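Local coordinates for SusD superfamily protein (Bacteroides fragilis, PDB 3L22) that probably binds sugars at the outer membrane in the manner of SusD-family glycan-binding proteins, and also binds zinc ions, at residues A[260-274]-A[308-322]. Numbering follows the deposited sequence.
Sequences IPNTQQSLAEYYYDG and LLMKFTDAKTKLQWV. With EDO (1,2-ethanediol), chain Y.
Three donors grip Glu269 OE1: Lys318 NZ closes a salt bridge with it at 2.8 Å, arriving from above the carboxylate plane, Ser266 OG lies 2.7 Å from it on its anti lone pair, and Ser266 N also donates. Since Ser266 OG in turn accepts from Glu269 N, the two residues form a capping box at the start of helix 267-271. A lysine suits the facing loop because its chain, extended beyond CG, runs past Ile260 and Ser266 before its ammonium reaches both the carboxylate and, at 2.9 Å from Lys318 NZ, Pro261 O. The multiple bonds should hold the carboxylate in one rotation and probably favour its ionised form.

Along the helix the contact turns apolar. Ala268 is small enough for the backbones to close in, its CA lying 3.3 Å from Phe312 O in a CA-H...O contact. Leu267 CD2 sits over the face of the Phe312 ring, 3.6 Å from its centroid, a CH-pi contact. Ala315 CB lies over the face of the Tyr272 ring in the same manner; with CG between the backbone N and carbonyl carbon (chi1 86°), that ring is held between Ala315 CB and Asp273 CB on its opposite face. Tyr271 lies alongside Leu309, and a water joins Tyr271 O to Leu309 N.

The short helix is thus packed against the loop that leads from helix 297-302 into strand 322-326, which pairs antiparallel with strand 249-253; Tyr271 also reaches helix 44-52 and strand 277-279.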
ATOM      1  N   ILE A 260      11.225   8.139  13.955  1.00 12.73           N
ATOM      2  CA  ILE A 260      10.933   6.704  13.859  1.00 12.93           C
ATOM      3  C   ILE A 260       9.686   6.321  14.693  1.00 13.36           C
ATOM      4  O   ILE A 260       9.335   7.034  15.648  1.00 12.82           O
ATOM      5  CB  ILE A 260      12.132   5.823  14.250  1.00 12.83           C
ATOM      6  CG1 ILE A 260      12.711   6.250  15.628  1.00 15.08           C
ATOM      7  CG2 ILE A 260      13.195   5.839  13.137  1.00 13.10           C
ATOM      8  CD1 ILE A 260      13.551   5.223  16.346  1.00 16.52           C
ATOM      9  N   PRO A 261       9.037   5.193  14.365  1.00 13.25           N
ATOM     10  CA  PRO A 261       7.886   4.805  15.163  1.00 13.29           C
ATOM     11  C   PRO A 261       8.265   4.388  16.580  1.00 13.78           C
ATOM     12  O   PRO A 261       9.379   3.972  16.846  1.00 14.13           O
ATOM     13  CB  PRO A 261       7.300   3.617  14.391  1.00 13.59           C
ATOM     14  CG  PRO A 261       7.822   3.727  12.967  1.00 13.13           C
ATOM     15  CD  PRO A 261       9.220   4.295  13.211  1.00 13.76           C
ATOM     16  N   ASN A 262       7.311   4.510  17.486  1.00 14.37           N
ATOM     17  CA  ASN A 262       7.512   4.151  18.890  1.00 14.52           C
ATOM     18  C   ASN A 262       7.462   2.601  19.087  1.00 14.57           C
ATOM     19  O   ASN A 262       7.424   1.820  18.105  1.00 11.82           O
ATOM     20  CB  ASN A 262       6.452   4.891  19.713  1.00 14.92           C
ATOM     21  CG  ASN A 262       6.941   5.298  21.093  1.00 17.10           C
ATOM     22  OD1 ASN A 262       7.557   4.511  21.796  1.00 17.04           O
ATOM     23  ND2 ASN A 262       6.652   6.536  21.488  1.00 17.44           N
ATOM     24  N   THR A 263       7.463   2.153  20.345  1.00 15.59           N
ATOM     25  CA  THR A 263       7.572   0.730  20.680  1.00 17.13           C
ATOM     26  C   THR A 263       6.582  -0.134  19.970  1.00 17.87           C
ATOM     27  O   THR A 263       5.394   0.148  20.004  1.00 17.51           O
ATOM     28  CB  THR A 263       7.403   0.505  22.162  1.00 17.37           C
ATOM     29  OG1 THR A 263       8.206   1.477  22.789  1.00 21.09           O
ATOM     30  CG2 THR A 263       7.893  -0.855  22.570  1.00 15.98           C
ATOM     31  N   GLN A 264       7.123  -1.164  19.313  1.00 18.11           N
ATOM     32  CA  GLN A 264       6.352  -2.124  18.544  1.00 19.43           C
ATOM     33  C   GLN A 264       5.425  -1.497  17.527  1.00 18.54           C
ATOM     34  O   GLN A 264       4.296  -1.884  17.409  1.00 19.80           O
ATOM     35  CB  GLN A 264       5.607  -3.076  19.474  1.00 19.36           C
ATOM     36  CG  GLN A 264       6.565  -3.976  20.187  1.00 22.46           C
ATOM     37  CD  GLN A 264       5.854  -5.100  20.931  1.00 26.07           C
ATOM     38  OE1 GLN A 264       4.848  -4.871  21.638  1.00 27.14           O
ATOM     39  NE2 GLN A 264       6.375  -6.328  20.773  1.00 23.34           N
ATOM     40  N   GLN A 265       5.909  -0.482  16.824  1.00 18.15           N
ATOM     41  CA  GLN A 265       5.148   0.103  15.725  0.60 17.42           C
ATOM     42  C   GLN A 265       5.877   0.061  14.402  1.00 17.00           C
ATOM     43  O   GLN A 265       5.279   0.359  13.405  1.00 18.31           O
ATOM     44  CB  GLN A 265       4.779   1.534  16.066  0.60 17.28           C
ATOM     45  CG  GLN A 265       3.813   1.607  17.241  0.60 18.30           C
ATOM     46  CD  GLN A 265       3.398   2.993  17.521  0.60 18.49           C
ATOM     47  OE1 GLN A 265       3.316   3.810  16.595  0.60 18.13           O
ATOM     48  NE2 GLN A 265       3.120   3.300  18.811  0.60 18.07           N
ATOM     49  N   SER A 266       7.165  -0.287  14.393  1.00 15.09           N
ATOM     50  CA  SER A 266       7.915  -0.302  13.156  1.00 14.92           C
ATOM     51  C   SER A 266       7.828  -1.659  12.475  1.00 14.45           C
ATOM     52  O   SER A 266       7.617  -2.686  13.128  1.00 14.34           O
ATOM     53  CB  SER A 266       9.398  -0.000  13.386  1.00 14.73           C
ATOM     54  OG  SER A 266      10.017  -1.041  14.117  1.00 14.75           O
ATOM     55  N   LEU A 267       8.018  -1.652  11.163  1.00 13.50           N
ATOM     56  CA  LEU A 267       8.138  -2.875  10.390  1.00 14.56           C
ATOM     57  C   LEU A 267       9.165  -3.860  10.968  1.00 14.44           C
ATOM     58  O   LEU A 267       8.848  -5.051  11.187  1.00 14.88           O
ATOM     59  CB  LEU A 267       8.512  -2.543   8.945  1.00 14.63           C
ATOM     60  CG  LEU A 267       7.360  -2.311   7.969  1.00 17.83           C
ATOM     61  CD1 LEU A 267       6.252  -1.439   8.478  1.00 14.66           C
ATOM     62  CD2 LEU A 267       7.921  -1.865   6.606  1.00 13.24           C
ATOM     63  N   ALA A 268      10.371  -3.373  11.233  1.00 13.85           N
ATOM     64  CA  ALA A 268      11.437  -4.238  11.719  1.00 13.84           C
ATOM     65  C   ALA A 268      11.104  -4.918  13.030  1.00 13.79           C
ATOM     66  O   ALA A 268      11.474  -6.075  13.253  1.00 13.50           O
ATOM     67  CB  ALA A 268      12.807  -3.459  11.816  1.00 13.73           C
ATOM     68  N   GLU A 269      10.364  -4.221  13.881  1.00 13.46           N
ATOM     69  CA  GLU A 269       9.971  -4.792  15.155  1.00 13.03           C
ATOM     70  C   GLU A 269       9.006  -5.978  15.004  1.00 12.98           C
ATOM     71  O   GLU A 269       8.959  -6.838  15.884  1.00 12.35           O
ATOM     72  CB  GLU A 269       9.355  -3.723  16.051  1.00 12.61           C
ATOM     73  CG  GLU A 269      10.413  -2.821  16.644  1.00 15.20           C
ATOM     74  CD  GLU A 269       9.802  -1.657  17.360  1.00 16.57           C
ATOM     75  OE1 GLU A 269       9.222  -0.769  16.692  1.00 13.91           O
ATOM     76  OE2 GLU A 269       9.840  -1.687  18.599  1.00 15.66           O
ATOM     77  N   TYR A 270       8.299  -6.044  13.884  1.00 11.91           N
ATOM     78  CA  TYR A 270       7.355  -7.140  13.627  1.00 12.59           C
ATOM     79  C   TYR A 270       7.997  -8.401  13.030  1.00 11.94           C
ATOM     80  O   TYR A 270       7.411  -9.480  13.111  1.00 12.30           O
ATOM     81  CB  TYR A 270       6.169  -6.610  12.761  1.00 12.76           C
ATOM     82  CG  TYR A 270       5.097  -6.002  13.605  1.00 12.71           C
ATOM     83  CD1 TYR A 270       5.340  -4.850  14.316  1.00 15.61           C
ATOM     84  CD2 TYR A 270       3.843  -6.572  13.712  1.00 14.23           C
ATOM     85  CE1 TYR A 270       4.386  -4.283  15.108  1.00 13.72           C
ATOM     86  CE2 TYR A 270       2.867  -5.993  14.510  1.00 14.46           C
ATOM     87  CZ  TYR A 270       3.163  -4.849  15.190  1.00 16.01           C
ATOM     88  OH  TYR A 270       2.261  -4.262  15.992  1.00 22.04           O
ATOM     89  N   TYR A 271       9.191  -8.267  12.441  1.00 11.95           N
ATOM     90  CA  TYR A 271       9.849  -9.346  11.711  1.00 12.39           C
ATOM     91  C   TYR A 271      11.169  -9.830  12.319  1.00 12.88           C
ATOM     92  O   TYR A 271      11.519 -10.987  12.125  1.00 13.36           O
ATOM     93  CB  TYR A 271      10.145  -8.910  10.266  1.00 12.37           C
ATOM     94  CG  TYR A 271       8.886  -8.691   9.434  1.00 13.24           C
ATOM     95  CD1 TYR A 271       8.131  -9.763   9.011  1.00 13.26           C
ATOM     96  CD2 TYR A 271       8.496  -7.415   9.037  1.00 14.95           C
ATOM     97  CE1 TYR A 271       7.002  -9.589   8.249  1.00 13.06           C
ATOM     98  CE2 TYR A 271       7.357  -7.212   8.259  1.00 16.77           C
ATOM     99  CZ  TYR A 271       6.603  -8.310   7.894  1.00 16.41           C
ATOM    100  OH  TYR A 271       5.474  -8.145   7.153  1.00 15.32           O
ATOM    101  N   TYR A 272      11.877  -8.984  13.061  1.00 12.69           N
ATOM    102  CA  TYR A 272      13.274  -9.245  13.365  1.00 13.19           C
ATOM    103  C   TYR A 272      13.566 -10.384  14.312  1.00 13.80           C
ATOM    104  O   TYR A 272      14.675 -10.875  14.283  1.00 14.22           O
ATOM    105  CB  TYR A 272      14.016  -7.998  13.910  1.00 12.48           C
ATOM    106  CG  TYR A 272      13.918  -7.739  15.389  1.00 13.25           C
ATOM    107  CD1 TYR A 272      12.694  -7.485  15.980  1.00 14.87           C
ATOM    108  CD2 TYR A 272      15.072  -7.742  16.226  1.00 15.90           C
ATOM    109  CE1 TYR A 272      12.580  -7.236  17.327  1.00 15.27           C
ATOM    110  CE2 TYR A 272      14.962  -7.492  17.623  1.00 13.87           C
ATOM    111  CZ  TYR A 272      13.697  -7.229  18.139  1.00 15.94           C
ATOM    112  OH  TYR A 272      13.450  -6.947  19.456  1.00 17.32           O
ATOM    113  N   ASP A 273      12.645 -10.754  15.191  1.00 14.81           N
ATOM    114  CA  ASP A 273      12.975 -11.736  16.224  1.00 15.54           C
ATOM    115  C   ASP A 273      12.153 -13.021  16.209  1.00 16.00           C
ATOM    116  O   ASP A 273      12.307 -13.843  17.093  1.00 16.03           O
ATOM    117  CB  ASP A 273      12.954 -11.076  17.617  1.00 15.94           C
ATOM    118  CG  ASP A 273      11.579 -10.711  18.087  1.00 17.59           C
ATOM    119  OD1 ASP A 273      10.569 -10.943  17.356  1.00 16.63           O
ATOM    120  OD2 ASP A 273      11.513 -10.211  19.241  1.00 19.37           O
ATOM    121  N   GLY A 274      11.256 -13.183  15.247  1.00 15.66           N
ATOM    122  CA  GLY A 274      10.436 -14.394  15.174  1.00 15.89           C
ATOM    123  C   GLY A 274       9.287 -14.485  16.165  1.00 16.00           C
ATOM    124  O   GLY A 274       8.568 -15.473  16.158  1.00 16.19           O
ATOM    125  N   LEU A 308      11.993 -16.530   9.622  1.00 13.72           N
ATOM    126  CA  LEU A 308      11.968 -15.088   9.712  1.00 14.84           C
ATOM    127  C   LEU A 308      12.047 -14.482   8.301  1.00 14.60           C
ATOM    128  O   LEU A 308      12.853 -14.934   7.495  1.00 14.89           O
ATOM    129  CB  LEU A 308      13.150 -14.577  10.550  1.00 15.43           C
ATOM    130  CG  LEU A 308      12.939 -14.571  12.070  1.00 17.18           C
ATOM    131  CD1 LEU A 308      12.727 -15.966  12.615  1.00 17.13           C
ATOM    132  CD2 LEU A 308      14.165 -13.872  12.730  1.00 17.70           C
ATOM    133  N   LEU A 309      11.235 -13.469   8.007  1.00 14.21           N
ATOM    134  CA  LEU A 309      11.374 -12.700   6.794  1.00 14.40           C
ATOM    135  C   LEU A 309      12.479 -11.632   6.984  1.00 14.58           C
ATOM    136  O   LEU A 309      12.322 -10.753   7.820  1.00 14.00           O
ATOM    137  CB  LEU A 309      10.039 -12.050   6.430  1.00 14.00           C
ATOM    138  CG  LEU A 309       9.979 -11.356   5.074  1.00 15.46           C
ATOM    139  CD1 LEU A 309      10.270 -12.285   3.881  1.00 12.63           C
ATOM    140  CD2 LEU A 309       8.624 -10.618   4.898  1.00 14.94           C
HETATM  141  N   MSE A 310      13.531 -11.659   6.160  1.00 15.14           N
HETATM  142  CA  MSE A 310      14.722 -10.816   6.399  0.75 15.47           C
HETATM  143  C   MSE A 310      14.733  -9.513   5.615  1.00 16.01           C
HETATM  144  O   MSE A 310      15.791  -8.911   5.423  1.00 16.98           O
HETATM  145  CB  MSE A 310      16.004 -11.603   6.122  0.75 15.04           C
HETATM  146  CG  MSE A 310      16.030 -12.983   6.809  0.75 16.42           C
HETATM  147 SE   MSE A 310      16.101 -12.803   8.733  0.56 18.29          SE
HETATM  148  CE  MSE A 310      17.917 -12.061   8.900  0.75 14.27           C
ATOM    149  N   LYS A 311      13.572  -9.014   5.193  1.00 15.57           N
ATOM    150  CA  LYS A 311      13.555  -7.677   4.570  1.00 15.18           C
ATOM    151  C   LYS A 311      13.815  -6.550   5.580  1.00 15.28           C
ATOM    152  O   LYS A 311      14.712  -5.731   5.403  1.00 15.42           O
ATOM    153  CB  LYS A 311      12.256  -7.394   3.822  1.00 14.82           C
ATOM    154  CG  LYS A 311      12.140  -8.153   2.487  1.00 17.11           C
ATOM    155  CD  LYS A 311      10.823  -7.943   1.761  1.00 13.18           C
ATOM    156  CE  LYS A 311      10.777  -8.752   0.439  1.00 13.23           C
ATOM    157  NZ  LYS A 311       9.602  -8.355  -0.415  1.00 11.82           N
ATOM    158  N   PHE A 312      12.997  -6.493   6.621  1.00 14.70           N
ATOM    159  CA  PHE A 312      13.036  -5.413   7.596  1.00 14.24           C
ATOM    160  C   PHE A 312      13.450  -5.985   8.921  1.00 15.28           C
ATOM    161  O   PHE A 312      12.598  -6.476   9.667  1.00 15.41           O
ATOM    162  CB  PHE A 312      11.640  -4.790   7.714  1.00 14.92           C
ATOM    163  CG  PHE A 312      11.112  -4.285   6.408  1.00 15.14           C
ATOM    164  CD1 PHE A 312      11.549  -3.067   5.903  1.00 15.96           C
ATOM    165  CD2 PHE A 312      10.170  -5.007   5.693  1.00 15.60           C
ATOM    166  CE1 PHE A 312      11.070  -2.574   4.685  1.00 17.44           C
ATOM    167  CE2 PHE A 312       9.699  -4.543   4.481  1.00 17.09           C
ATOM    168  CZ  PHE A 312      10.158  -3.324   3.964  1.00 16.60           C
ATOM    169  N   THR A 313      14.744  -5.970   9.207  1.00 15.10           N
ATOM    170  CA  THR A 313      15.225  -6.505  10.458  1.00 17.35           C
ATOM    171  C   THR A 313      16.043  -5.535  11.313  1.00 16.63           C
ATOM    172  O   THR A 313      16.564  -5.958  12.360  1.00 16.02           O
ATOM    173  CB  THR A 313      15.993  -7.819  10.241  1.00 18.08           C
ATOM    174  OG1 THR A 313      17.097  -7.565   9.377  1.00 23.12           O
ATOM    175  CG2 THR A 313      15.051  -8.883   9.614  1.00 21.60           C
ATOM    176  N   ASP A 314      16.124  -4.246  10.945  1.00 14.95           N
ATOM    177  CA  ASP A 314      16.880  -3.341  11.783  1.00 14.87           C
ATOM    178  C   ASP A 314      15.947  -2.696  12.792  1.00 13.89           C
ATOM    179  O   ASP A 314      15.417  -1.587  12.577  1.00 13.70           O
ATOM    180  CB  ASP A 314      17.637  -2.315  10.943  1.00 14.66           C
ATOM    181  CG  ASP A 314      18.464  -1.354  11.804  1.00 16.07           C
ATOM    182  OD1 ASP A 314      18.480  -1.457  13.079  1.00 17.19           O
ATOM    183  OD2 ASP A 314      19.086  -0.454  11.187  1.00 19.04           O
ATOM    184  N   ALA A 315      15.722  -3.406  13.885  1.00 13.67           N
ATOM    185  CA  ALA A 315      14.770  -2.960  14.915  1.00 13.66           C
ATOM    186  C   ALA A 315      15.474  -1.995  15.867  1.00 14.46           C
ATOM    187  O   ALA A 315      14.817  -1.246  16.549  1.00 16.62           O
ATOM    188  CB  ALA A 315      14.184  -4.120  15.664  1.00 12.40           C
ATOM    189  N   LYS A 316      16.797  -2.007  15.879  1.00 15.09           N
ATOM    190  CA  LYS A 316      17.575  -1.105  16.705  1.00 16.00           C
ATOM    191  C   LYS A 316      17.371   0.342  16.249  1.00 15.66           C
ATOM    192  O   LYS A 316      17.028   1.172  17.065  1.00 16.09           O
ATOM    193  CB  LYS A 316      19.049  -1.484  16.637  1.00 16.99           C
ATOM    194  CG  LYS A 316      19.951  -0.759  17.644  1.00 21.46           C
ATOM    195  CD  LYS A 316      21.413  -1.284  17.597  1.00 25.40           C
ATOM    196  N   THR A 317      17.548   0.640  14.961  1.00 13.87           N
ATOM    197  CA  THR A 317      17.459   2.038  14.499  1.00 13.26           C
ATOM    198  C   THR A 317      16.100   2.392  13.913  1.00 12.45           C
ATOM    199  O   THR A 317      15.685   3.541  13.967  1.00 13.20           O
ATOM    200  CB  THR A 317      18.525   2.350  13.454  1.00 13.60           C
ATOM    201  OG1 THR A 317      18.144   1.738  12.212  1.00 13.68           O
ATOM    202  CG2 THR A 317      19.976   1.916  13.954  1.00 13.51           C
ATOM    203  N   LYS A 318      15.431   1.392  13.367  1.00 11.76           N
ATOM    204  CA  LYS A 318      14.149   1.512  12.703  1.00 12.26           C
ATOM    205  C   LYS A 318      14.223   2.415  11.458  1.00 12.44           C
ATOM    206  O   LYS A 318      13.180   2.940  10.986  1.00 11.49           O
ATOM    207  CB  LYS A 318      13.030   1.959  13.657  1.00 13.13           C
ATOM    208  CG  LYS A 318      13.006   1.271  15.002  1.00 12.53           C
ATOM    209  CD  LYS A 318      11.695   1.599  15.766  1.00 13.10           C
ATOM    210  CE  LYS A 318      11.766   1.405  17.294  1.00 12.80           C
ATOM    211  NZ  LYS A 318      10.370   1.485  17.898  1.00 11.64           N
ATOM    212  N   LEU A 319      15.428   2.560  10.892  1.00 11.62           N
ATOM    213  CA  LEU A 319      15.644   3.574   9.839  1.00 11.41           C
ATOM    214  C   LEU A 319      15.254   3.089   8.441  1.00 12.06           C
ATOM    215  O   LEU A 319      15.292   3.864   7.495  1.00 12.93           O
ATOM    216  CB  LEU A 319      17.081   4.058   9.822  1.00 10.76           C
ATOM    217  CG  LEU A 319      17.479   4.969  10.979  1.00 10.50           C
ATOM    218  CD1 LEU A 319      18.987   5.097  11.086  1.00  9.65           C
ATOM    219  CD2 LEU A 319      16.800   6.349  10.776  1.00  8.84           C
ATOM    220  N   GLN A 320      14.876   1.829   8.290  1.00 11.97           N
ATOM    221  CA  GLN A 320      14.532   1.343   6.955  1.00 12.22           C
ATOM    222  C   GLN A 320      13.278   2.037   6.438  1.00 12.21           C
ATOM    223  O   GLN A 320      12.263   2.141   7.154  1.00 13.44           O
ATOM    224  CB  GLN A 320      14.373  -0.164   6.928  1.00 11.33           C
ATOM    225  CG  GLN A 320      15.711  -0.884   7.142  1.00 12.31           C
ATOM    226  CD  GLN A 320      15.581  -2.398   7.459  1.00 14.28           C
ATOM    227  OE1 GLN A 320      15.003  -2.813   8.491  1.00 13.63           O
ATOM    228  NE2 GLN A 320      16.157  -3.221   6.592  1.00 13.06           N
ATOM    229  N   TRP A 321      13.360   2.532   5.212  1.00 12.42           N
ATOM    230  CA  TRP A 321      12.215   3.167   4.556  1.00 12.11           C
ATOM    231  C   TRP A 321      11.118   2.148   4.203  1.00 13.16           C
ATOM    232  O   TRP A 321      11.403   0.966   3.972  1.00 13.02           O
ATOM    233  CB  TRP A 321      12.673   3.845   3.275  1.00 13.10           C
ATOM    234  CG  TRP A 321      13.561   5.056   3.455  1.00 11.41           C
ATOM    235  CD1 TRP A 321      14.292   5.417   4.570  1.00 11.80           C
ATOM    236  CD2 TRP A 321      13.870   6.013   2.456  1.00 13.75           C
ATOM    237  NE1 TRP A 321      14.979   6.574   4.330  1.00 13.94           N
ATOM    238  CE2 TRP A 321      14.746   6.961   3.035  1.00 15.75           C
ATOM    239  CE3 TRP A 321      13.477   6.184   1.122  1.00 12.99           C
ATOM    240  CZ2 TRP A 321      15.267   8.036   2.312  1.00 14.49           C
ATOM    241  CZ3 TRP A 321      14.002   7.276   0.410  1.00 11.82           C
ATOM    242  CH2 TRP A 321      14.864   8.185   1.019  1.00 13.29           C
ATOM    243  N   VAL A 322       9.865   2.609   4.236  1.00 12.41           N
ATOM    244  CA  VAL A 322       8.720   1.820   3.883  1.00 12.54           C
ATOM    245  C   VAL A 322       8.463   2.059   2.395  1.00 13.32           C
ATOM    246  O   VAL A 322       8.148   3.180   1.987  1.00 13.87           O
ATOM    247  CB  VAL A 322       7.512   2.203   4.745  1.00 13.15           C
ATOM    248  CG1 VAL A 322       6.220   1.376   4.368  1.00 11.64           C
ATOM    249  CG2 VAL A 322       7.901   2.014   6.238  1.00 11.69           C
TER
HETATM  250  C1  EDO Y 465      18.336  -8.618   2.880  1.00 59.09           C
HETATM  251  O1  EDO Y 465      19.228  -9.737   3.151  1.00 58.72           O
HETATM  252  C2  EDO Y 465      18.686  -7.256   3.509  1.00 58.37           C
HETATM  253  O2  EDO Y 465      17.529  -6.646   4.131  1.00 57.17           O
HETATM  254  O   HOH W   1      10.008 -12.532  10.518  1.00 10.23           O